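Peptidoglycan synthetase penicillin-binding protein 3 (Bifidobacterium adolescentis, PDB 4YE5) probably binds penicillin and acts as a transpeptidase that cross-links peptidoglycan at the cell membrane. Local coordinates at residues E228-L231 against S232-N236; T405-V408 against M409-T412; I433-T436 against A437-E441; G162-A165 against D166-V170. All blocks are in the same frame, centred on the assembly; numbering follows the deposited sequence.

Interaction 1: residues E228-L231 against S232-N236; sequences EKVL and SDSEN
Lys-229 and Asp-233, one helical turn apart on helix 221-238, cross at a slant, so that the methylene chain rather than the ammonium group lies against the carboxylate. The lysine CG stands anti to its own N (chi1 -175°) and the chain bends at chi2 (67°), which brings CE to 3.7 Å from Asp-233 OD1. NZ stays 4.0 Å from the same OD1, too far for a salt bridge. A water fills in: it accepts from Lys-229 NZ and donates to Asp-233 OD1 at 2.8 Å. In one of its two conformers, Ser-232 OG also reaches this water.

Around the helix from this cluster, Ser-234 folds back on the preceding turn. Its OG donates a hydrogen bond to Val-230 O over 2.6 Å from above the carbonyl plane, while Ser-234 N reaches that oxygen from the other face at 2.8 Å. Val-230 and Ser-234 both pack on Val-538 of helix 535-549, and Leu-231 meets Ala-259 of strand 255-260.

Two different polar solutions result: a buried hydroxyl is satisfied within the helix by a doubly gripped carbonyl, whereas the opposite charges of Lys-229 and Asp-233 probably attract at short range, with a water rather than a direct bond joining them.

Interaction 2: residues T405-V408 against M409-T412; sequences TVNV and MQLT
Asn-407 and Gln-410 exchange side chain for backbone at the start of helix 408-419, forming a capping box. Asn-407 OD1 accepts from Gln-410 N at 2.9 Å, the donor lying nearly in line with the side-chain C=O; Gln-410 OE1 in turn accepts from Asn-407 N at 3.0 Å. With CG of Asn-407 between its backbone N and carbonyl carbon (chi1 54°), the amide folds over the first turn, where the two amides stack with their planes 30° apart.

Packing is tight at this box, with Gln-410 CG 3.3 Å from Asn-407 OD1. Two apolar contacts on separate sides of the turn are looser: Val-408 CG1 meets the selenium of Met-409, a selenomethionine, at 3.8 Å, and Val-406 CG2 lies 4.1 Å from Leu-411 CB. Thr-412 OG1 and N grip Val-408 O from opposite faces of its plane. The wetter side is that of Thr-405, where a water lies 2.8 Å from both Thr-405 O and Gln-410 OE1.

Gln-410 NE2 binds the backbone oxygens of Gln-370 and Glu-381, while Thr-412 OG1 also pairs with Thr-520 OG1. Val-408 touches Ile-244 and Thr-520, and Thr-412 touches Met-246 and Val-518, so the first turn lies against strands 242-249 and 517-524.

Interaction 3: residues I433-T436 against A437-E441; sequences ITDT and AGHVE
Ile-433 and Glu-441 form an antiparallel hydrogen-bonded pair, Thr-434 and Val-440 the next, non-hydrogen-bonded pair, and a type I turn from Asp-435 to Gly-438, with a G1 beta bulge at the glycine, reverses the chain. Glu-441 N reaches Ile-433 O at 2.8 Å, and Asp-435 N continues the pairing to His-439 O. That same oxygen receives a CA-H contact from Thr-434 CA.

The carboxylate of Asp-435 governs the turn. A chi1 of 67° tucks it over its own backbone, where OD1 can accept from His-439 N at 2.9 Å, the donor approaching from above the carboxylate plane, and more weakly from Ala-437 N at 3.0 Å. Gly-438 N closes the turn on Asp-435 O, again from well above the carbonyl plane. The positive phi of Gly-438 (92°) would press a CB against the preceding carbonyl oxygen. Asp-435 OD2 lies at the edge of the His-439 ring, near its plane, with ring and carboxylate turned 50° apart; the closest side-chain approach of the two residues is from His-439 CB to Asp-435 OD1, 3.4 Å.

On the face carrying Thr-434 and Val-440, Thr-434 OG1 touches Val-440 CG2 at 3.6 Å, while CG2 of the threonine rests over the carbonyl carbon of Gly-438. Ile-433 and Glu-441 point to the other face.

The hairpin lies at the surface and closes one side of a mixed sheet: strand 440-442 is outermost within the chain, and strand 430-434 pairs on its other flank with strand 214-217, where Thr-434 bonds to the backbone of Asp-214.

Interaction 4: residues G162-A165 against D166-V170; sequences GVDA and DGKGV
The carboxylate of Asp-164 has Lys-168 N, Lys-168 CB and Val-170 CG1 on one face and Asp-166 N on the opposite one. Lys-168 N hydrogen-bonds OD1 of Asp-164 at 2.9 Å from above the plane, and Asp-166 N adds a weak bond to that OD1 at 3.0 Å. Val-170 CG1 comes to 4.0 Å from Asp-164 OD2, its side chain crossing the aspartate at about a right angle. At the OD2 edge, near the plane, a water donates to both Asp-164 OD2 and Asp-166 OD2, which lie 4.4 Å apart, and probably eases the repulsion between the two carboxylates.

The first torsion of Asp-164 (chi1 65°) turns the carboxylate back over the bend, within range of both amides. Gly-167 N reaches Asp-164 O at 2.8 Å from above the carbonyl plane. Val-163 flanks the turn, its CB set against the carbonyl carbon of Gly-167.

Lys-272 NZ bonds Val-163 O, Lys-29 NZ bonds Asp-166 O, and Asn-178 OD1 receives Gly-169 N. In the part of the chain assigned to the dimerisation domain, this is a short beta hairpin with a type I turn and G1 beta bulge: Gly-167, the turn's last residue, has positive phi, Asp-164 N bonds Lys-168 O, and OD1 accepts weakly from Asp-166 N as in an Asx turn.

In the fold
From the N terminus the four contacts follow one another in series, none nested in or crossing another. Interaction 4 comes first, a hairpin in the part of the chain assigned to the dimerisation domain. Interaction 1 is a turn of helix 221-238, which runs into strand 242-249. Interaction 2 opens helix 408-419, packed against that strand and strand 517-524, and interaction 3 closes the hairpin of strands 430-434 and 440-442. Through the mixed sheet, that second hairpin ties late sequence to strands 35-36, 42-46 and 214-217. Interactions 1 and 3 lie on opposite sides of the chain's centre, with centres 37 Å apart; interactions 1 and 2 approach to about 9 Å between nearest atoms, without touching.

Interaction 1: residues E228-L231 against S232-N236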
loop_
_atom_site.group_PDB
_atom_site.type_symbol
_atom_site.label_atom_id
_atom_site.label_comp_id
_atom_site.label_asym_id
_atom_site.label_seq_id
_atom_site.Cartn_x
_atom_site.Cartn_y
_atom_site.Cartn_z
ATOM N N GLU A 228 6.619 9.506 -7.958
ATOM C CA GLU A 228 5.567 10.523 -7.864
ATOM C C GLU A 228 5.965 11.792 -8.620
ATOM O O GLU A 228 5.133 12.416 -9.282
ATOM C CB GLU A 228 5.219 10.831 -6.398
ATOM C CG GLU A 228 4.464 9.672 -5.741
ATOM C CD GLU A 228 4.113 9.917 -4.271
ATOM O OE1 GLU A 228 4.378 11.018 -3.768
ATOM O OE2 GLU A 228 3.535 9.000 -3.647
ATOM N N LYS A 229 7.242 12.144 -8.538
ATOM C CA LYS A 229 7.783 13.281 -9.275
ATOM C C LYS A 229 7.682 13.065 -10.809
ATOM O O LYS A 229 7.298 13.967 -11.563
ATOM C CB LYS A 229 9.245 13.522 -8.864
ATOM C CG LYS A 229 9.878 14.773 -9.505
ATOM C CD LYS A 229 9.222 16.044 -8.973
ATOM C CE LYS A 229 9.792 17.299 -9.642
ATOM N NZ LYS A 229 9.087 18.509 -9.145
ATOM N N VAL A 230 8.018 11.865 -11.269
ATOM C CA VAL A 230 7.884 11.556 -12.691
ATOM C C VAL A 230 6.426 11.659 -13.126
ATOM O O VAL A 230 6.110 12.197 -14.188
ATOM C CB VAL A 230 8.417 10.152 -13.020
ATOM C CG1 VAL A 230 7.955 9.713 -14.406
ATOM C CG2 VAL A 230 9.945 10.153 -12.928
ATOM N N LEU A 231 5.517 11.160 -12.299
ATOM C CA LEU A 231 4.099 11.267 -12.656
ATOM C C LEU A 231 3.622 12.723 -12.682
ATOM O O LEU A 231 2.800 13.095 -13.528
ATOM C CB LEU A 231 3.223 10.437 -11.710
ATOM C CG LEU A 231 3.402 8.921 -11.834
ATOM C CD1 LEU A 231 2.602 8.261 -10.745
ATOM C CD2 LEU A 231 2.980 8.424 -13.244
ATOM N N SER A 232 4.126 13.530 -11.752
ATOM C CA SER A 232 3.764 14.945 -11.704
ATOM C C SER A 232 4.310 15.676 -12.934
ATOM O O SER A 232 3.590 16.406 -13.598
ATOM C CB SER A 232 4.265 15.588 -10.404
ATOM O OG SER A 232 4.248 17.000 -10.479
ATOM N N ASP A 233 5.582 15.446 -13.244
ATOM C CA ASP A 233 6.207 16.060 -14.411
ATOM C C ASP A 233 5.499 15.585 -15.688
ATOM O O ASP A 233 5.314 16.361 -16.628
ATOM C CB ASP A 233 7.708 15.725 -14.493
ATOM C CG ASP A 233 8.551 16.472 -13.450
ATOM O OD1 ASP A 233 8.119 17.542 -12.954
ATOM O OD2 ASP A 233 9.667 15.989 -13.134
ATOM N N SER A 234 5.090 14.316 -15.716
ATOM C CA SER A 234 4.374 13.778 -16.870
ATOM C C SER A 234 2.986 14.401 -17.040
ATOM O O SER A 234 2.478 14.527 -18.166
ATOM C CB SER A 234 4.246 12.260 -16.779
ATOM O OG SER A 234 5.538 11.676 -16.686
ATOM N N GLU A 235 2.353 14.772 -15.935
ATOM C CA GLU A 235 1.085 15.500 -16.017
ATOM C C GLU A 235 1.305 16.898 -16.649
ATOM O O GLU A 235 0.487 17.382 -17.445
ATOM C CB GLU A 235 0.440 15.610 -14.628
ATOM C CG GLU A 235 -0.987 16.168 -14.631
ATOM C CD GLU A 235 -1.651 16.078 -13.258
ATOM O OE1 GLU A 235 -2.029 14.959 -12.845
ATOM O OE2 GLU A 235 -1.790 17.125 -12.586
ATOM N N ASN A 236 2.405 17.555 -16.283
ATOM C CA ASN A 236 2.728 18.862 -16.866
ATOM C C ASN A 236 3.032 18.763 -18.355
ATOM O O ASN A 236 2.615 19.606 -19.146
ATOM C CB ASN A 236 3.915 19.506 -16.144
ATOM C CG ASN A 236 3.598 19.855 -14.707
ATOM O OD1 ASN A 236 2.426 20.000 -14.331
ATOM N ND2 ASN A 236 4.640 19.983 -13.886
HETATM O O HOH W 1 6.521 18.274 -10.813
#

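Interaction 2: residues T405-V408 against M409-T412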
loop_
_atom_site.group_PDB
_atom_site.type_symbol
_atom_site.label_atom_id
_atom_site.label_comp_id
_atom_site.label_asym_id
_atom_site.label_seq_id
_atom_site.Cartn_x
_atom_site.Cartn_y
_atom_site.Cartn_z
ATOM N N THR A 405 -10.598 -7.482 -16.776
ATOM C CA THR A 405 -9.941 -6.289 -16.244
ATOM C C THR A 405 -8.920 -6.649 -15.177
ATOM O O THR A 405 -9.054 -7.676 -14.508
ATOM C CB THR A 405 -10.929 -5.354 -15.559
ATOM O OG1 THR A 405 -11.508 -6.053 -14.446
ATOM C CG2 THR A 405 -12.026 -4.897 -16.546
ATOM N N VAL A 406 -7.923 -5.776 -15.008
ATOM C CA VAL A 406 -6.857 -5.979 -14.039
ATOM C C VAL A 406 -6.599 -4.678 -13.278
ATOM O O VAL A 406 -6.961 -3.607 -13.754
ATOM C CB VAL A 406 -5.555 -6.346 -14.764
ATOM C CG1 VAL A 406 -5.787 -7.540 -15.696
ATOM C CG2 VAL A 406 -5.036 -5.133 -15.575
ATOM N N ASN A 407 -5.974 -4.760 -12.101
ATOM C CA ASN A 407 -5.377 -3.551 -11.532
ATOM C C ASN A 407 -3.887 -3.550 -11.825
ATOM O O ASN A 407 -3.353 -4.534 -12.370
ATOM C CB ASN A 407 -5.685 -3.374 -10.032
ATOM C CG ASN A 407 -5.311 -4.578 -9.211
ATOM O OD1 ASN A 407 -4.193 -5.096 -9.310
ATOM N ND2 ASN A 407 -6.253 -5.050 -8.399
ATOM N N VAL A 408 -3.213 -2.455 -11.495
ATOM C CA VAL A 408 -1.806 -2.354 -11.834
ATOM C C VAL A 408 -0.946 -3.404 -11.123
ATOM O O VAL A 408 0.061 -3.863 -11.681
ATOM C CB VAL A 408 -1.261 -0.892 -11.634
ATOM C CG1 VAL A 408 -1.075 -0.553 -10.156
ATOM C CG2 VAL A 408 0.064 -0.699 -12.399
HETATM N N MSE A 409 -1.341 -3.816 -9.911
HETATM C CA MSE A 409 -0.556 -4.802 -9.164
HETATM C C MSE A 409 -0.639 -6.182 -9.833
HETATM O O MSE A 409 0.349 -6.919 -9.925
HETATM C CB MSE A 409 -1.023 -4.914 -7.700
HETATM C CG MSE A 409 -0.849 -3.644 -6.869
HETATM SE SE MSE A 409 -2.359 -2.419 -7.055
HETATM C CE MSE A 409 -3.718 -3.345 -5.980
ATOM N N GLN A 410 -1.840 -6.548 -10.264
ATOM C CA GLN A 410 -2.043 -7.827 -10.943
ATOM C C GLN A 410 -1.300 -7.866 -12.284
ATOM O O GLN A 410 -0.668 -8.863 -12.631
ATOM C CB GLN A 410 -3.530 -8.041 -11.204
ATOM C CG GLN A 410 -4.340 -8.317 -9.944
ATOM C CD GLN A 410 -5.818 -8.359 -10.250
ATOM O OE1 GLN A 410 -6.301 -7.559 -11.055
ATOM N NE2 GLN A 410 -6.546 -9.299 -9.630
ATOM N N LEU A 411 -1.378 -6.780 -13.040
ATOM C CA LEU A 411 -0.696 -6.725 -14.329
ATOM C C LEU A 411 0.818 -6.859 -14.124
ATOM O O LEU A 411 1.505 -7.585 -14.834
ATOM C CB LEU A 411 -1.011 -5.393 -15.019
ATOM C CG LEU A 411 -0.427 -5.246 -16.424
ATOM C CD1 LEU A 411 -0.862 -6.418 -17.258
ATOM C CD2 LEU A 411 -0.885 -3.927 -17.047
ATOM N N THR A 412 1.320 -6.165 -13.112
ATOM C CA THR A 412 2.734 -6.112 -12.842
ATOM C C THR A 412 3.222 -7.481 -12.359
ATOM O O THR A 412 4.280 -7.937 -12.769
ATOM C CB THR A 412 3.045 -5.015 -11.812
ATOM O OG1 THR A 412 2.748 -3.737 -12.394
ATOM C CG2 THR A 412 4.514 -5.031 -11.411
HETATM O O HOH W 2 -7.636 -9.295 -12.748
#

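Interaction 3: residues I433-T436 against A437-E441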
loop_
_atom_site.group_PDB
_atom_site.type_symbol
_atom_site.label_atom_id
_atom_site.label_comp_id
_atom_site.label_asym_id
_atom_site.label_seq_id
_atom_site.Cartn_x
_atom_site.Cartn_y
_atom_site.Cartn_z
ATOM N N ILE A 433 7.738 -6.482 11.073
ATOM C CA ILE A 433 7.091 -5.897 12.228
ATOM C C ILE A 433 8.075 -5.946 13.388
ATOM O O ILE A 433 8.698 -6.985 13.619
ATOM C CB ILE A 433 5.802 -6.668 12.576
ATOM C CG1 ILE A 433 4.768 -6.472 11.457
ATOM C CG2 ILE A 433 5.244 -6.223 13.937
ATOM C CD1 ILE A 433 3.536 -7.327 11.611
ATOM N N THR A 434 8.242 -4.819 14.086
ATOM C CA THR A 434 9.147 -4.735 15.228
ATOM C C THR A 434 8.325 -4.622 16.507
ATOM O O THR A 434 7.576 -3.653 16.674
ATOM C CB THR A 434 10.058 -3.495 15.142
ATOM O OG1 THR A 434 10.733 -3.476 13.886
ATOM C CG2 THR A 434 11.096 -3.504 16.259
ATOM N N ASP A 435 8.448 -5.608 17.394
ATOM C CA ASP A 435 7.642 -5.624 18.614
ATOM C C ASP A 435 8.173 -4.667 19.686
ATOM O O ASP A 435 9.152 -3.959 19.460
ATOM C CB ASP A 435 7.433 -7.051 19.153
ATOM C CG ASP A 435 8.722 -7.714 19.664
ATOM O OD1 ASP A 435 9.692 -7.024 20.039
ATOM O OD2 ASP A 435 8.751 -8.962 19.701
ATOM N N THR A 436 7.520 -4.647 20.843
ATOM C CA THR A 436 7.870 -3.709 21.912
ATOM C C THR A 436 9.223 -4.009 22.567
ATOM O O THR A 436 9.808 -3.137 23.207
ATOM C CB THR A 436 6.791 -3.669 23.015
ATOM O OG1 THR A 436 6.557 -4.998 23.489
ATOM C CG2 THR A 436 5.494 -3.101 22.475
ATOM N N ALA A 437 9.713 -5.236 22.414
ATOM C CA ALA A 437 11.041 -5.577 22.916
ATOM C C ALA A 437 12.128 -5.172 21.920
ATOM O O ALA A 437 13.313 -5.250 22.219
ATOM C CB ALA A 437 11.131 -7.066 23.245
ATOM N N GLY A 438 11.715 -4.732 20.736
ATOM C CA GLY A 438 12.658 -4.319 19.711
ATOM C C GLY A 438 13.027 -5.446 18.762
ATOM O O GLY A 438 13.931 -5.306 17.933
ATOM N N HIS A 439 12.330 -6.571 18.882
ATOM C CA HIS A 439 12.583 -7.697 17.995
ATOM C C HIS A 439 11.932 -7.509 16.628
ATOM O O HIS A 439 10.713 -7.327 16.548
ATOM C CB HIS A 439 12.081 -8.997 18.606
ATOM C CG HIS A 439 12.281 -10.182 17.715
ATOM N ND1 HIS A 439 13.494 -10.469 17.126
ATOM C CD2 HIS A 439 11.424 -11.143 17.295
ATOM C CE1 HIS A 439 13.379 -11.562 16.394
ATOM N NE2 HIS A 439 12.132 -11.991 16.479
ATOM N N VAL A 440 12.748 -7.575 15.574
ATOM C CA VAL A 440 12.287 -7.420 14.188
ATOM C C VAL A 440 11.897 -8.768 13.583
ATOM O O VAL A 440 12.739 -9.646 13.417
ATOM C CB VAL A 440 13.376 -6.776 13.298
ATOM C CG1 VAL A 440 12.889 -6.633 11.840
ATOM C CG2 VAL A 440 13.807 -5.421 13.862
ATOM N N GLU A 441 10.619 -8.936 13.269
ATOM C CA GLU A 441 10.141 -10.168 12.647
ATOM C C GLU A 441 9.781 -9.945 11.178
ATOM O O GLU A 441 8.793 -9.268 10.873
ATOM C CB GLU A 441 8.923 -10.704 13.392
ATOM C CG GLU A 441 8.309 -11.938 12.753
ATOM C CD GLU A 441 6.988 -12.333 13.390
ATOM O OE1 GLU A 441 7.007 -13.185 14.306
ATOM O OE2 GLU A 441 5.934 -11.793 12.978
#

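Interaction 4: residues G162-A165 against D166-V170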
loop_
_atom_site.group_PDB
_atom_site.type_symbol
_atom_site.label_atom_id
_atom_site.label_comp_id
_atom_site.label_asym_id
_atom_site.label_seq_id
_atom_site.Cartn_x
_atom_site.Cartn_y
_atom_site.Cartn_z
ATOM N N GLY A 162 -4.714 7.329 6.980
ATOM C CA GLY A 162 -4.888 8.218 8.123
ATOM C C GLY A 162 -5.618 7.540 9.274
ATOM O O GLY A 162 -6.113 6.412 9.133
ATOM N N VAL A 163 -5.666 8.219 10.417
ATOM C CA VAL A 163 -6.399 7.725 11.585
ATOM C C VAL A 163 -7.537 8.680 11.980
ATOM O O VAL A 163 -7.517 9.860 11.630
ATOM C CB VAL A 163 -5.460 7.526 12.789
ATOM C CG1 VAL A 163 -4.326 6.554 12.442
ATOM C CG2 VAL A 163 -4.888 8.862 13.238
ATOM N N ASP A 164 -8.538 8.181 12.700
ATOM C CA ASP A 164 -9.589 9.076 13.200
ATOM C C ASP A 164 -9.171 9.732 14.526
ATOM O O ASP A 164 -8.061 9.512 14.993
ATOM C CB ASP A 164 -10.947 8.351 13.316
ATOM C CG ASP A 164 -10.946 7.231 14.354
ATOM O OD1 ASP A 164 -10.014 7.135 15.188
ATOM O OD2 ASP A 164 -11.898 6.427 14.322
ATOM N N ALA A 165 -10.053 10.528 15.133
ATOM C CA ALA A 165 -9.699 11.246 16.372
ATOM C C ALA A 165 -9.360 10.337 17.552
ATOM O O ALA A 165 -8.725 10.770 18.508
ATOM C CB ALA A 165 -10.796 12.249 16.767
ATOM N N ASP A 166 -9.785 9.080 17.481
ATOM C CA ASP A 166 -9.455 8.080 18.489
ATOM C C ASP A 166 -8.171 7.308 18.164
ATOM O O ASP A 166 -7.820 6.344 18.852
ATOM C CB ASP A 166 -10.609 7.082 18.623
ATOM C CG ASP A 166 -11.928 7.757 18.974
ATOM O OD1 ASP A 166 -11.906 8.775 19.704
ATOM O OD2 ASP A 166 -12.989 7.273 18.515
ATOM N N GLY A 167 -7.483 7.710 17.100
ATOM C CA GLY A 167 -6.248 7.048 16.716
ATOM C C GLY A 167 -6.441 5.721 16.001
ATOM O O GLY A 167 -5.484 4.972 15.806
ATOM N N LYS A 168 -7.672 5.423 15.598
ATOM C CA LYS A 168 -7.931 4.204 14.841
ATOM C C LYS A 168 -7.664 4.392 13.335
ATOM O O LYS A 168 -8.124 5.364 12.737
ATOM C CB LYS A 168 -9.370 3.759 15.064
ATOM C CG LYS A 168 -9.750 2.503 14.297
ATOM C CD LYS A 168 -11.254 2.307 14.299
ATOM C CE LYS A 168 -11.635 0.978 13.681
ATOM N NZ LYS A 168 -13.099 0.910 13.426
ATOM N N GLY A 169 -6.939 3.460 12.726
ATOM C CA GLY A 169 -6.679 3.523 11.281
ATOM C C GLY A 169 -7.938 3.371 10.440
ATOM O O GLY A 169 -8.629 2.368 10.558
ATOM N N VAL A 170 -8.258 4.363 9.606
ATOM C CA VAL A 170 -9.479 4.294 8.796
ATOM C C VAL A 170 -9.257 4.330 7.267
ATOM O O VAL A 170 -10.219 4.310 6.496
ATOM C CB VAL A 170 -10.500 5.391 9.210
ATOM C CG1 VAL A 170 -11.015 5.134 10.647
ATOM C CG2 VAL A 170 -9.867 6.774 9.098
HETATM O O HOH W 3 -12.570 5.089 16.619
#